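Local coordinates for cellulose hydrolase (Bacillus licheniformis, PDB 4YZT), which hydrolyses internal beta-1,4-glucosidic bonds of cellulose as a tri-modular family 5 endoglucanase, held here in complex with cellotetraose, at residues Leu37-Asp42 / Gly48-Pro53; Asn306-Phe311 / Gln317-Val322; Asp135-Val140 / Arg176-Ile181. All coordinates share one frame; numbering follows the deposited sequence.

In the fold
From the N terminus, the chain leaves strand 34-36 of the eight-stranded parallel barrel and at once makes contact 1, which closes a short loop ahead of helix 57-66. Contact 3 follows well along the barrel, joining helices 130-147 and 168-184 around strand 155-158. Contact 2 comes last, in the loop after strand 299-303, where the chain turns back as a small hairpin leading into helix 321-330. The three are in series, none nested or crossed. Contacts 1 and 2 nevertheless meet in space: Asn51 ND2 and Asn52 ND2 both hydrogen-bond to Asn306 O, and both contacts touch one glucose. Contact 3 stands apart, its centre about 26 Å from that of contact 1.

Contact 1: Leu37-Asp42 / Gly48-Pro53; sequences LGNTLD and GSWNNP. With BGC (beta-D-glucopyranose), chain B; BGC (beta-D-glucopyranose), chain C; BGC (beta-D-glucopyranose), chain D.
Asn39 and Trp50 both carry CG beside the backbone N (chi1 -75° and -69°), which sends amide and indole across each other at about a right angle; the amide carbon Asn39 CG lies at the ring's edge, 3.6 Å from Trp50 CE3. Asn51 differs, with CG between its backbone N and carbonyl carbon (chi1 58°), and this brings Asn51 OD1 within 2.9 Å of Asn39 ND2. That hydrogen bond leaves in the Asn39 amide plane and is fairly straight. The same nitrogen gives a 3.0 Å bond to O3 of the chain C glucose and a weak one to O5 of the chain B glucose, so protein and sugar together fix the flip of the amide. Asn52 ND2 has Asn306 O as its main hydrogen-bond partner and donates to Asn39 O as well (3.1 Å); this second N-H points almost straight at the oxygen, though it comes from above the carbonyl plane. A water bridges Asn39 O, Trp50 N and Asn52 O. Asp42 braces 37-42 from within: its OD1 takes Thr40 N (2.7 Å) and its OD2 takes Asn39 N. O2 of the chain B glucose lies over one indole face, toward the rim, with sugar C3 3.7 Å from Trp50 CG. Indole and polar amides thus line the sugar-binding cleft at the C-terminal end of the family 5 TIM barrel.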
loop_
_atom_site.group_PDB
_atom_site.type_symbol
_atom_site.label_atom_id
_atom_site.label_comp_id
_atom_site.label_asym_id
_atom_site.label_seq_id
_atom_site.Cartn_x
_atom_site.Cartn_y
_atom_site.Cartn_z
ATOM N N LEU A 37 1.541 5.759 9.603
ATOM C CA LEU A 37 0.286 6.345 10.073
ATOM C C LEU A 37 -0.214 7.317 9.009
ATOM O O LEU A 37 -0.157 8.536 9.183
ATOM C CB LEU A 37 0.466 7.070 11.418
ATOM C CG LEU A 37 -0.795 7.620 12.107
ATOM C CD1 LEU A 37 -1.672 6.520 12.722
ATOM C CD2 LEU A 37 -0.418 8.646 13.170
ATOM N N GLY A 38 -0.690 6.776 7.893
ATOM C CA GLY A 38 -1.026 7.600 6.739
ATOM C C GLY A 38 -2.303 8.415 6.898
ATOM O O GLY A 38 -3.165 8.080 7.714
ATOM N N ASN A 39 -2.405 9.502 6.128
ATOM C CA ASN A 39 -3.619 10.323 6.057
ATOM C C ASN A 39 -4.129 10.780 7.434
ATOM O O ASN A 39 -5.344 10.769 7.712
ATOM C CB ASN A 39 -4.727 9.562 5.298
ATOM C CG ASN A 39 -4.498 9.536 3.773
ATOM O OD1 ASN A 39 -3.405 9.823 3.283
ATOM N ND2 ASN A 39 -5.553 9.200 3.023
ATOM N N THR A 40 -3.196 11.176 8.299
ATOM C CA THR A 40 -3.516 11.514 9.685
ATOM C C THR A 40 -2.910 12.884 10.016
ATOM O O THR A 40 -3.530 13.909 9.706
ATOM C CB THR A 40 -3.037 10.393 10.655
ATOM O OG1 THR A 40 -3.512 9.130 10.164
ATOM C CG2 THR A 40 -3.587 10.615 12.048
ATOM N N LEU A 41 -1.703 12.947 10.580
ATOM C CA LEU A 41 -1.111 14.275 10.792
ATOM C C LEU A 41 -0.640 14.897 9.471
ATOM O O LEU A 41 -0.296 16.082 9.432
ATOM C CB LEU A 41 0.038 14.226 11.791
ATOM C CG LEU A 41 -0.432 14.014 13.235
ATOM C CD1 LEU A 41 -0.599 12.529 13.537
ATOM C CD2 LEU A 41 0.550 14.626 14.211
ATOM N N ASP A 42 -0.630 14.099 8.400
ATOM C CA ASP A 42 -0.262 14.592 7.069
ATOM C C ASP A 42 -1.474 15.115 6.294
ATOM O O ASP A 42 -1.314 15.650 5.198
ATOM C CB ASP A 42 0.429 13.502 6.233
ATOM C CG ASP A 42 -0.289 12.155 6.309
ATOM O OD1 ASP A 42 -0.696 11.777 7.429
ATOM O OD2 ASP A 42 -0.445 11.482 5.264
ATOM N N GLY A 48 -7.279 14.906 10.792
ATOM C CA GLY A 48 -8.691 14.580 10.810
ATOM C C GLY A 48 -9.434 15.140 9.611
ATOM O O GLY A 48 -10.641 14.919 9.462
ATOM N N SER A 49 -8.729 15.885 8.760
ATOM C CA SER A 49 -9.384 16.517 7.607
ATOM C C SER A 49 -9.740 15.507 6.514
ATOM O O SER A 49 -10.652 15.740 5.709
ATOM C CB SER A 49 -8.496 17.614 7.004
ATOM O OG SER A 49 -8.479 18.778 7.813
ATOM N N TRP A 50 -9.010 14.396 6.480
ATOM C CA TRP A 50 -9.258 13.360 5.488
ATOM C C TRP A 50 -10.041 12.175 6.101
ATOM O O TRP A 50 -10.966 12.383 6.891
ATOM C CB TRP A 50 -7.935 12.914 4.856
ATOM C CG TRP A 50 -7.311 14.017 3.972
ATOM C CD1 TRP A 50 -7.910 15.178 3.575
ATOM C CD2 TRP A 50 -5.991 14.029 3.395
ATOM N NE1 TRP A 50 -7.047 15.916 2.781
ATOM C CE2 TRP A 50 -5.864 15.231 2.661
ATOM C CE3 TRP A 50 -4.903 13.147 3.440
ATOM C CZ2 TRP A 50 -4.693 15.566 1.964
ATOM C CZ3 TRP A 50 -3.740 13.480 2.739
ATOM C CH2 TRP A 50 -3.645 14.683 2.022
ATOM N N ASN A 51 -9.692 10.949 5.729
ATOM C CA ASN A 51 -10.540 9.787 6.047
ATOM C C ASN A 51 -10.345 9.182 7.444
ATOM O O ASN A 51 -11.148 8.349 7.867
ATOM C CB ASN A 51 -10.310 8.688 5.003
ATOM C CG ASN A 51 -8.851 8.250 4.940
ATOM O OD1 ASN A 51 -7.970 9.043 4.590
ATOM N ND2 ASN A 51 -8.588 6.988 5.282
ATOM N N ASN A 52 -9.282 9.569 8.143
ATOM C CA ASN A 52 -9.078 9.124 9.522
ATOM C C ASN A 52 -9.348 10.235 10.518
ATOM O O ASN A 52 -9.023 11.383 10.253
ATOM C CB ASN A 52 -7.653 8.618 9.731
ATOM C CG ASN A 52 -7.278 7.527 8.768
ATOM O OD1 ASN A 52 -7.830 6.423 8.821
ATOM N ND2 ASN A 52 -6.319 7.823 7.876
ATOM N N PRO A 53 -9.915 9.896 11.687
ATOM C CA PRO A 53 -10.026 10.872 12.775
ATOM C C PRO A 53 -8.660 11.089 13.420
ATOM O O PRO A 53 -7.737 10.344 13.093
ATOM C CB PRO A 53 -10.987 10.190 13.746
ATOM C CG PRO A 53 -10.639 8.742 13.594
ATOM C CD PRO A 53 -10.314 8.544 12.127
HETATM C C2 BGC B . -7.092 12.550 -0.413
HETATM C C3 BGC B . -8.151 12.862 0.606
HETATM C C4 BGC B . -9.001 11.690 0.934
HETATM C C5 BGC B . -8.149 10.505 1.278
HETATM C C6 BGC B . -9.022 9.308 1.441
HETATM C C1 BGC B . -6.247 11.402 0.046
HETATM O O2 BGC B . -6.247 13.686 -0.666
HETATM O O3 BGC B . -8.975 13.939 0.105
HETATM O O4 BGC B . -9.815 11.892 2.135
HETATM O O5 BGC B . -7.126 10.247 0.242
HETATM O O6 BGC B . -9.571 8.996 0.187
HETATM C C2 BGC C . -2.823 8.367 0.004
HETATM C C3 BGC C . -4.109 8.939 -0.503
HETATM C C4 BGC C . -4.107 10.430 -0.368
HETATM C C5 BGC C . -2.906 11.031 -1.076
HETATM C C6 BGC C . -2.894 12.525 -0.880
HETATM C C1 BGC C . -1.647 8.987 -0.706
HETATM O O2 BGC C . -2.780 6.932 -0.159
HETATM O O3 BGC C . -5.219 8.326 0.223
HETATM O O4 BGC C . -5.314 11.064 -0.948
HETATM O O5 BGC C . -1.636 10.465 -0.577
HETATM O O6 BGC C . -1.895 13.120 -1.706
HETATM C C2 BGC D . -12.108 12.008 2.805
HETATM C C3 BGC D . -13.347 12.729 2.630
HETATM C C4 BGC D . -13.173 14.201 2.774
HETATM C C5 BGC D . -12.079 14.766 1.834
HETATM C C6 BGC D . -11.792 16.118 2.158
HETATM C C1 BGC D . -11.058 12.504 1.878
HETATM O O2 BGC D . -12.343 10.537 2.600
HETATM O O3 BGC D . -14.333 12.279 3.642
HETATM O O4 BGC D . -14.407 14.876 2.493
HETATM O O5 BGC D . -10.838 13.953 2.061
HETATM O O6 BGC D . -10.529 16.410 1.658
HETATM O O HOH W 1 -7.420 12.710 8.399
#

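Contact 2: Asn306-Phe311 / Gln317-Val322. With BGC (beta-D-glucopyranose), chain C.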
loop_
_atom_site.group_PDB
_atom_site.type_symbol
_atom_site.label_atom_id
_atom_site.label_comp_id
_atom_site.label_asym_id
_atom_site.label_seq_id
_atom_site.Cartn_x
_atom_site.Cartn_y
_atom_site.Cartn_z
ATOM N N ASN A 306 -3.001 4.001 4.369
ATOM C CA ASN A 306 -3.710 5.271 4.482
ATOM C C ASN A 306 -4.954 5.210 5.377
ATOM O O ASN A 306 -5.690 6.187 5.483
ATOM C CB ASN A 306 -4.096 5.807 3.094
ATOM C CG ASN A 306 -5.163 4.964 2.390
ATOM O OD1 ASN A 306 -5.673 3.979 2.929
ATOM N ND2 ASN A 306 -5.515 5.376 1.171
ATOM N N GLY A 307 -5.182 4.063 6.014
ATOM C CA GLY A 307 -6.309 3.913 6.916
ATOM C C GLY A 307 -7.475 3.175 6.279
ATOM O O GLY A 307 -8.368 2.689 6.970
ATOM N N ASN A 308 -7.455 3.088 4.954
ATOM C CA ASN A 308 -8.486 2.385 4.206
ATOM C C ASN A 308 -8.058 1.022 3.690
ATOM O O ASN A 308 -8.911 0.150 3.482
ATOM C CB ASN A 308 -8.952 3.229 3.015
ATOM C CG ASN A 308 -9.847 4.366 3.425
ATOM O OD1 ASN A 308 -10.535 4.292 4.446
ATOM N ND2 ASN A 308 -9.855 5.432 2.627
ATOM N N ASP A 309 -6.758 0.837 3.466
ATOM C CA ASP A 309 -6.290 -0.314 2.695
ATOM C C ASP A 309 -5.888 -1.505 3.559
ATOM O O ASP A 309 -6.040 -2.631 3.116
ATOM C CB ASP A 309 -5.082 0.070 1.805
ATOM C CG ASP A 309 -5.461 0.943 0.629
ATOM O OD1 ASP A 309 -6.648 0.911 0.228
ATOM O OD2 ASP A 309 -4.607 1.696 0.099
ATOM N N GLN A 310 -5.425 -1.279 4.788
ATOM C CA GLN A 310 -4.992 -2.408 5.617
ATOM C C GLN A 310 -5.654 -2.392 6.988
ATOM O O GLN A 310 -6.720 -2.965 7.161
ATOM C CB GLN A 310 -3.467 -2.413 5.751
ATOM C CG GLN A 310 -2.687 -2.304 4.421
ATOM C CD GLN A 310 -2.965 -3.440 3.443
ATOM O OE1 GLN A 310 -3.572 -4.459 3.790
ATOM N NE2 GLN A 310 -2.529 -3.258 2.200
ATOM N N PHE A 311 -5.035 -1.743 7.966
ATOM C CA PHE A 311 -5.576 -1.776 9.325
ATOM C C PHE A 311 -6.806 -0.876 9.517
ATOM O O PHE A 311 -6.755 0.338 9.294
ATOM C CB PHE A 311 -4.501 -1.388 10.336
ATOM C CG PHE A 311 -4.956 -1.501 11.763
ATOM C CD1 PHE A 311 -5.300 -2.737 12.285
ATOM C CD2 PHE A 311 -5.030 -0.381 12.584
ATOM C CE1 PHE A 311 -5.729 -2.870 13.603
ATOM C CE2 PHE A 311 -5.453 -0.500 13.906
ATOM C CZ PHE A 311 -5.807 -1.741 14.411
ATOM N N GLN A 317 -9.005 -4.032 13.762
ATOM C CA GLN A 317 -8.737 -5.301 13.100
ATOM C C GLN A 317 -8.138 -5.049 11.722
ATOM O O GLN A 317 -8.363 -4.003 11.121
ATOM C CB GLN A 317 -10.015 -6.134 12.980
ATOM C CG GLN A 317 -10.532 -6.654 14.310
ATOM C CD GLN A 317 -11.946 -7.197 14.220
ATOM O OE1 GLN A 317 -12.589 -7.111 13.174
ATOM N NE2 GLN A 317 -12.439 -7.757 15.321
ATOM N N TRP A 318 -7.379 -6.012 11.217
ATOM C CA TRP A 318 -6.811 -5.902 9.879
ATOM C C TRP A 318 -7.787 -6.417 8.824
ATOM O O TRP A 318 -8.368 -7.478 8.998
ATOM C CB TRP A 318 -5.495 -6.672 9.822
ATOM C CG TRP A 318 -4.474 -6.058 10.726
ATOM C CD1 TRP A 318 -4.355 -6.235 12.071
ATOM C CD2 TRP A 318 -3.456 -5.130 10.351
ATOM N NE1 TRP A 318 -3.314 -5.484 12.558
ATOM C CE2 TRP A 318 -2.737 -4.802 11.520
ATOM C CE3 TRP A 318 -3.077 -4.542 9.134
ATOM C CZ2 TRP A 318 -1.659 -3.918 11.512
ATOM C CZ3 TRP A 318 -1.997 -3.679 9.129
ATOM C CH2 TRP A 318 -1.312 -3.364 10.311
ATOM N N ARG A 319 -7.971 -5.661 7.740
ATOM C CA ARG A 319 -8.933 -6.037 6.699
ATOM C C ARG A 319 -8.494 -7.299 5.949
ATOM O O ARG A 319 -9.316 -8.043 5.416
ATOM C CB ARG A 319 -9.128 -4.880 5.710
ATOM C CG ARG A 319 -9.846 -3.671 6.301
ATOM C CD ARG A 319 -9.921 -2.522 5.299
ATOM N NE ARG A 319 -10.606 -1.354 5.852
ATOM C CZ ARG A 319 -9.988 -0.359 6.487
ATOM N NH1 ARG A 319 -8.669 -0.381 6.648
ATOM N NH2 ARG A 319 -10.693 0.665 6.953
ATOM N N ASP A 320 -7.186 -7.517 5.902
ATOM C CA ASP A 320 -6.602 -8.728 5.329
ATOM C C ASP A 320 -5.547 -9.209 6.317
ATOM O O ASP A 320 -4.411 -8.748 6.286
ATOM C CB ASP A 320 -5.987 -8.445 3.950
ATOM C CG ASP A 320 -5.415 -9.692 3.281
ATOM O OD1 ASP A 320 -5.286 -10.735 3.951
ATOM O OD2 ASP A 320 -5.089 -9.622 2.076
ATOM N N PRO A 321 -5.927 -10.111 7.223
ATOM C CA PRO A 321 -4.997 -10.487 8.287
ATOM C C PRO A 321 -3.815 -11.292 7.763
ATOM O O PRO A 321 -2.735 -11.244 8.352
ATOM C CB PRO A 321 -5.854 -11.347 9.214
ATOM C CG PRO A 321 -7.246 -10.972 8.894
ATOM C CD PRO A 321 -7.276 -10.660 7.456
ATOM N N VAL A 322 -4.034 -12.042 6.690
ATOM C CA VAL A 322 -2.977 -12.872 6.123
ATOM C C VAL A 322 -1.857 -12.013 5.544
ATOM O O VAL A 322 -0.678 -12.274 5.808
ATOM C CB VAL A 322 -3.522 -13.815 5.034
ATOM C CG1 VAL A 322 -2.381 -14.490 4.281
ATOM C CG2 VAL A 322 -4.475 -14.837 5.654
HETATM C C2 BGC C . -2.823 8.367 0.004
HETATM C C3 BGC C . -4.109 8.939 -0.503
HETATM C C4 BGC C . -4.107 10.430 -0.368
HETATM C C5 BGC C . -2.906 11.031 -1.076
HETATM C C6 BGC C . -2.894 12.525 -0.880
HETATM C C1 BGC C . -1.647 8.987 -0.706
HETATM O O2 BGC C . -2.780 6.932 -0.159
HETATM O O3 BGC C . -5.219 8.326 0.223
HETATM O O4 BGC C . -5.314 11.064 -0.948
HETATM O O5 BGC C . -1.636 10.465 -0.577
HETATM O O6 BGC C . -1.895 13.120 -1.706
HETATM O O HOH W 2 -4.529 -5.928 6.134
#
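Gly307 O is gripped by both terminal nitrogens of Arg319: NH1 and NH2 each lie 3.1 Å from it, two weak, bent bonds that meet the oxygen at the edge of the guanidinium. Asn308 O sits over one face of the same group, 3.0 Å above its plane, too badly angled to be a hydrogen bond. The arginine gets there on a chain extended from CG to NE, running alongside the backbone of 306-311, and its own Arg319 N gives a straight bond to Gln310 O (3.0 Å). Arg319 NH1 adds a weak bond to that oxygen, which leaves Gln310 O held by backbone and side chain of one residue. The hairpin pairs Phe311 with Trp318 as an antiparallel non-hydrogen-bonded couple, side chains on the same face of the sheet. This pairing sets Phe311 CB over the indole six-membered ring in a CH-pi contact, 3.6 Å from the centroid. CG anti to the backbone N (chi1 -176°) swings the phenyl across the indole, so that Phe311 CD1 comes over its face, 3.4 Å from Trp318 CE2; the ring planes lie obliquely, at 49°. Gln310 CB meets the indole edge, and a water links Gln310 OE1 to Asp320 N. At the far end Asn306 OD1 accepts from Asn308 N (2.8 Å) and Asn306 ND2 donates to O3 of the chain C glucose. Asp320 is the N-cap of helix 321-330. An Asx turn in the sugar-binding pocket thus passes into a short beta hairpin, which leads to the last helix of the TIM-barrel domain.

Contact 3: Asp135-Val140 / Arg176-Ile181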
loop_
_atom_site.group_PDB
_atom_site.type_symbol
_atom_site.label_atom_id
_atom_site.label_comp_id
_atom_site.label_asym_id
_atom_site.label_seq_id
_atom_site.Cartn_x
_atom_site.Cartn_y
_atom_site.Cartn_z
ATOM N N ASP A 135 14.928 29.593 3.036
ATOM C CA ASP A 135 14.967 30.317 4.299
ATOM C C ASP A 135 13.830 29.866 5.202
ATOM O O ASP A 135 14.047 29.549 6.366
ATOM C CB ASP A 135 14.888 31.831 4.070
ATOM C CG ASP A 135 14.744 32.610 5.366
ATOM O OD1 ASP A 135 15.748 32.738 6.100
ATOM O OD2 ASP A 135 13.627 33.111 5.639
ATOM N N LYS A 136 12.623 29.812 4.648
ATOM C CA LYS A 136 11.456 29.337 5.380
ATOM C C LYS A 136 11.589 27.878 5.861
ATOM O O LYS A 136 11.274 27.575 7.010
ATOM C CB LYS A 136 10.208 29.471 4.511
ATOM C CG LYS A 136 8.938 28.889 5.147
ATOM C CD LYS A 136 7.711 29.192 4.291
ATOM C CE LYS A 136 6.495 28.426 4.784
ATOM N NZ LYS A 136 5.295 28.715 3.980
ATOM N N LEU A 137 12.039 26.981 4.986
ATOM C CA LEU A 137 12.194 25.580 5.361
ATOM C C LEU A 137 13.225 25.417 6.492
ATOM O O LEU A 137 13.003 24.649 7.439
ATOM C CB LEU A 137 12.581 24.737 4.138
ATOM C CG LEU A 137 12.771 23.217 4.313
ATOM C CD1 LEU A 137 11.504 22.542 4.828
ATOM C CD2 LEU A 137 13.201 22.573 3.010
ATOM N N GLY A 138 14.337 26.142 6.397
ATOM C CA GLY A 138 15.323 26.168 7.460
ATOM C C GLY A 138 14.737 26.578 8.802
ATOM O O GLY A 138 15.026 25.971 9.836
ATOM N N LYS A 139 13.897 27.604 8.796
ATOM C CA LYS A 139 13.321 28.077 10.052
ATOM C C LYS A 139 12.315 27.067 10.609
ATOM O O LYS A 139 12.189 26.923 11.828
ATOM C CB LYS A 139 12.685 29.456 9.866
ATOM C CG LYS A 139 13.735 30.569 9.696
ATOM C CD LYS A 139 13.127 31.910 9.338
ATOM C CE LYS A 139 14.203 33.009 9.186
ATOM N NZ LYS A 139 13.685 34.232 8.465
ATOM N N VAL A 140 11.619 26.361 9.720
ATOM C CA VAL A 140 10.716 25.293 10.123
ATOM C C VAL A 140 11.511 24.124 10.722
ATOM O O VAL A 140 11.177 23.647 11.805
ATOM C CB VAL A 140 9.849 24.799 8.940
ATOM C CG1 VAL A 140 9.056 23.523 9.310
ATOM C CG2 VAL A 140 8.906 25.912 8.468
ATOM N N ARG A 176 21.725 19.214 2.477
ATOM C CA ARG A 176 22.901 19.654 3.210
ATOM C C ARG A 176 22.562 20.752 4.219
ATOM O O ARG A 176 23.047 20.737 5.348
ATOM C CB ARG A 176 23.979 20.148 2.229
ATOM C CG ARG A 176 25.255 20.637 2.916
ATOM C CD ARG A 176 26.393 20.915 1.931
ATOM N NE ARG A 176 26.042 21.881 0.889
ATOM C CZ ARG A 176 25.713 21.546 -0.353
ATOM N NH1 ARG A 176 25.702 20.270 -0.706
ATOM N NH2 ARG A 176 25.409 22.484 -1.248
ATOM N N GLU A 177 21.739 21.710 3.802
ATOM C CA GLU A 177 21.430 22.863 4.635
ATOM C C GLU A 177 20.533 22.494 5.802
ATOM O O GLU A 177 20.746 22.961 6.921
ATOM C CB GLU A 177 20.780 23.966 3.804
ATOM C CG GLU A 177 21.729 24.607 2.808
ATOM C CD GLU A 177 22.803 25.426 3.485
ATOM O OE1 GLU A 177 22.444 26.397 4.187
ATOM O OE2 GLU A 177 24.001 25.098 3.324
ATOM N N MET A 178 19.539 21.652 5.546
ATOM C CA MET A 178 18.649 21.204 6.609
ATOM C C MET A 178 19.396 20.299 7.581
ATOM O O MET A 178 19.210 20.398 8.791
ATOM C CB MET A 178 17.420 20.483 6.036
ATOM C CG MET A 178 16.533 21.388 5.169
ATOM S SD MET A 178 16.095 22.942 5.980
ATOM C CE MET A 178 16.987 24.115 4.980
ATOM N N LEU A 179 20.248 19.421 7.060
ATOM C CA LEU A 179 21.062 18.573 7.930
ATOM C C LEU A 179 21.990 19.421 8.822
ATOM O O LEU A 179 22.132 19.144 10.015
ATOM C CB LEU A 179 21.872 17.575 7.107
ATOM C CG LEU A 179 22.806 16.670 7.910
ATOM C CD1 LEU A 179 22.004 15.697 8.771
ATOM C CD2 LEU A 179 23.757 15.926 6.992
ATOM N N ASN A 180 22.598 20.463 8.255
ATOM C CA ASN A 180 23.483 21.348 9.025
ATOM C C ASN A 180 22.726 22.060 10.140
ATOM O O ASN A 180 23.216 22.196 11.264
ATOM C CB ASN A 180 24.167 22.381 8.119
ATOM C CG ASN A 180 25.298 21.776 7.293
ATOM O OD1 ASN A 180 25.755 20.668 7.572
ATOM N ND2 ASN A 180 25.752 22.504 6.275
ATOM N N ILE A 181 21.518 22.502 9.829
ATOM C CA ILE A 181 20.662 23.099 10.846
ATOM C C ILE A 181 20.374 22.113 11.986
ATOM O O ILE A 181 20.493 22.458 13.161
ATOM C CB ILE A 181 19.351 23.595 10.218
ATOM C CG1 ILE A 181 19.594 24.946 9.538
ATOM C CG2 ILE A 181 18.238 23.690 11.263
ATOM C CD1 ILE A 181 18.552 25.295 8.541
#
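Met178 and Leu137 lie slantwise to each other between two helices, the thioether passing beside the leucine branch point: Met178 SD is 3.7 Å from Leu137 CG. Bends at chi2 and chi3 curl the methionine (chi2 -51°) back toward helix 130-147, and the methyl Met178 CE settles on Gly138 CA at 3.6 Å. From the next turn of its helix, Ile181 extends CG1 beside its backbone N and brings CD1 to the same glycine, 3.5 Å from Gly138 CA. Two side chains of 176-181 therefore converge directly on the backbone of Gly138. The helix axes approach to 9.7 Å and run in roughly the same direction, crossing at -30°, with Gly138 and Met178 closest in backbone at 6.0 Å between CA atoms. The contact is van der Waals packing of side chains on one another and on the glycine backbone. Beyond it, Met178 also packs on Leu134 and Trp141 of helix 130-147, and Leu137 on Trp122 and Ile123 of helix 118-123. On the side of 135-140 turned from the partner, Lys139 NZ forms a salt bridge with Asp135 OD2 (3.0 Å). Such near-parallel packing of helices on consecutive beta-alpha units, here flanking strand 155-158, belongs to the outer helical layer of a TIM barrel.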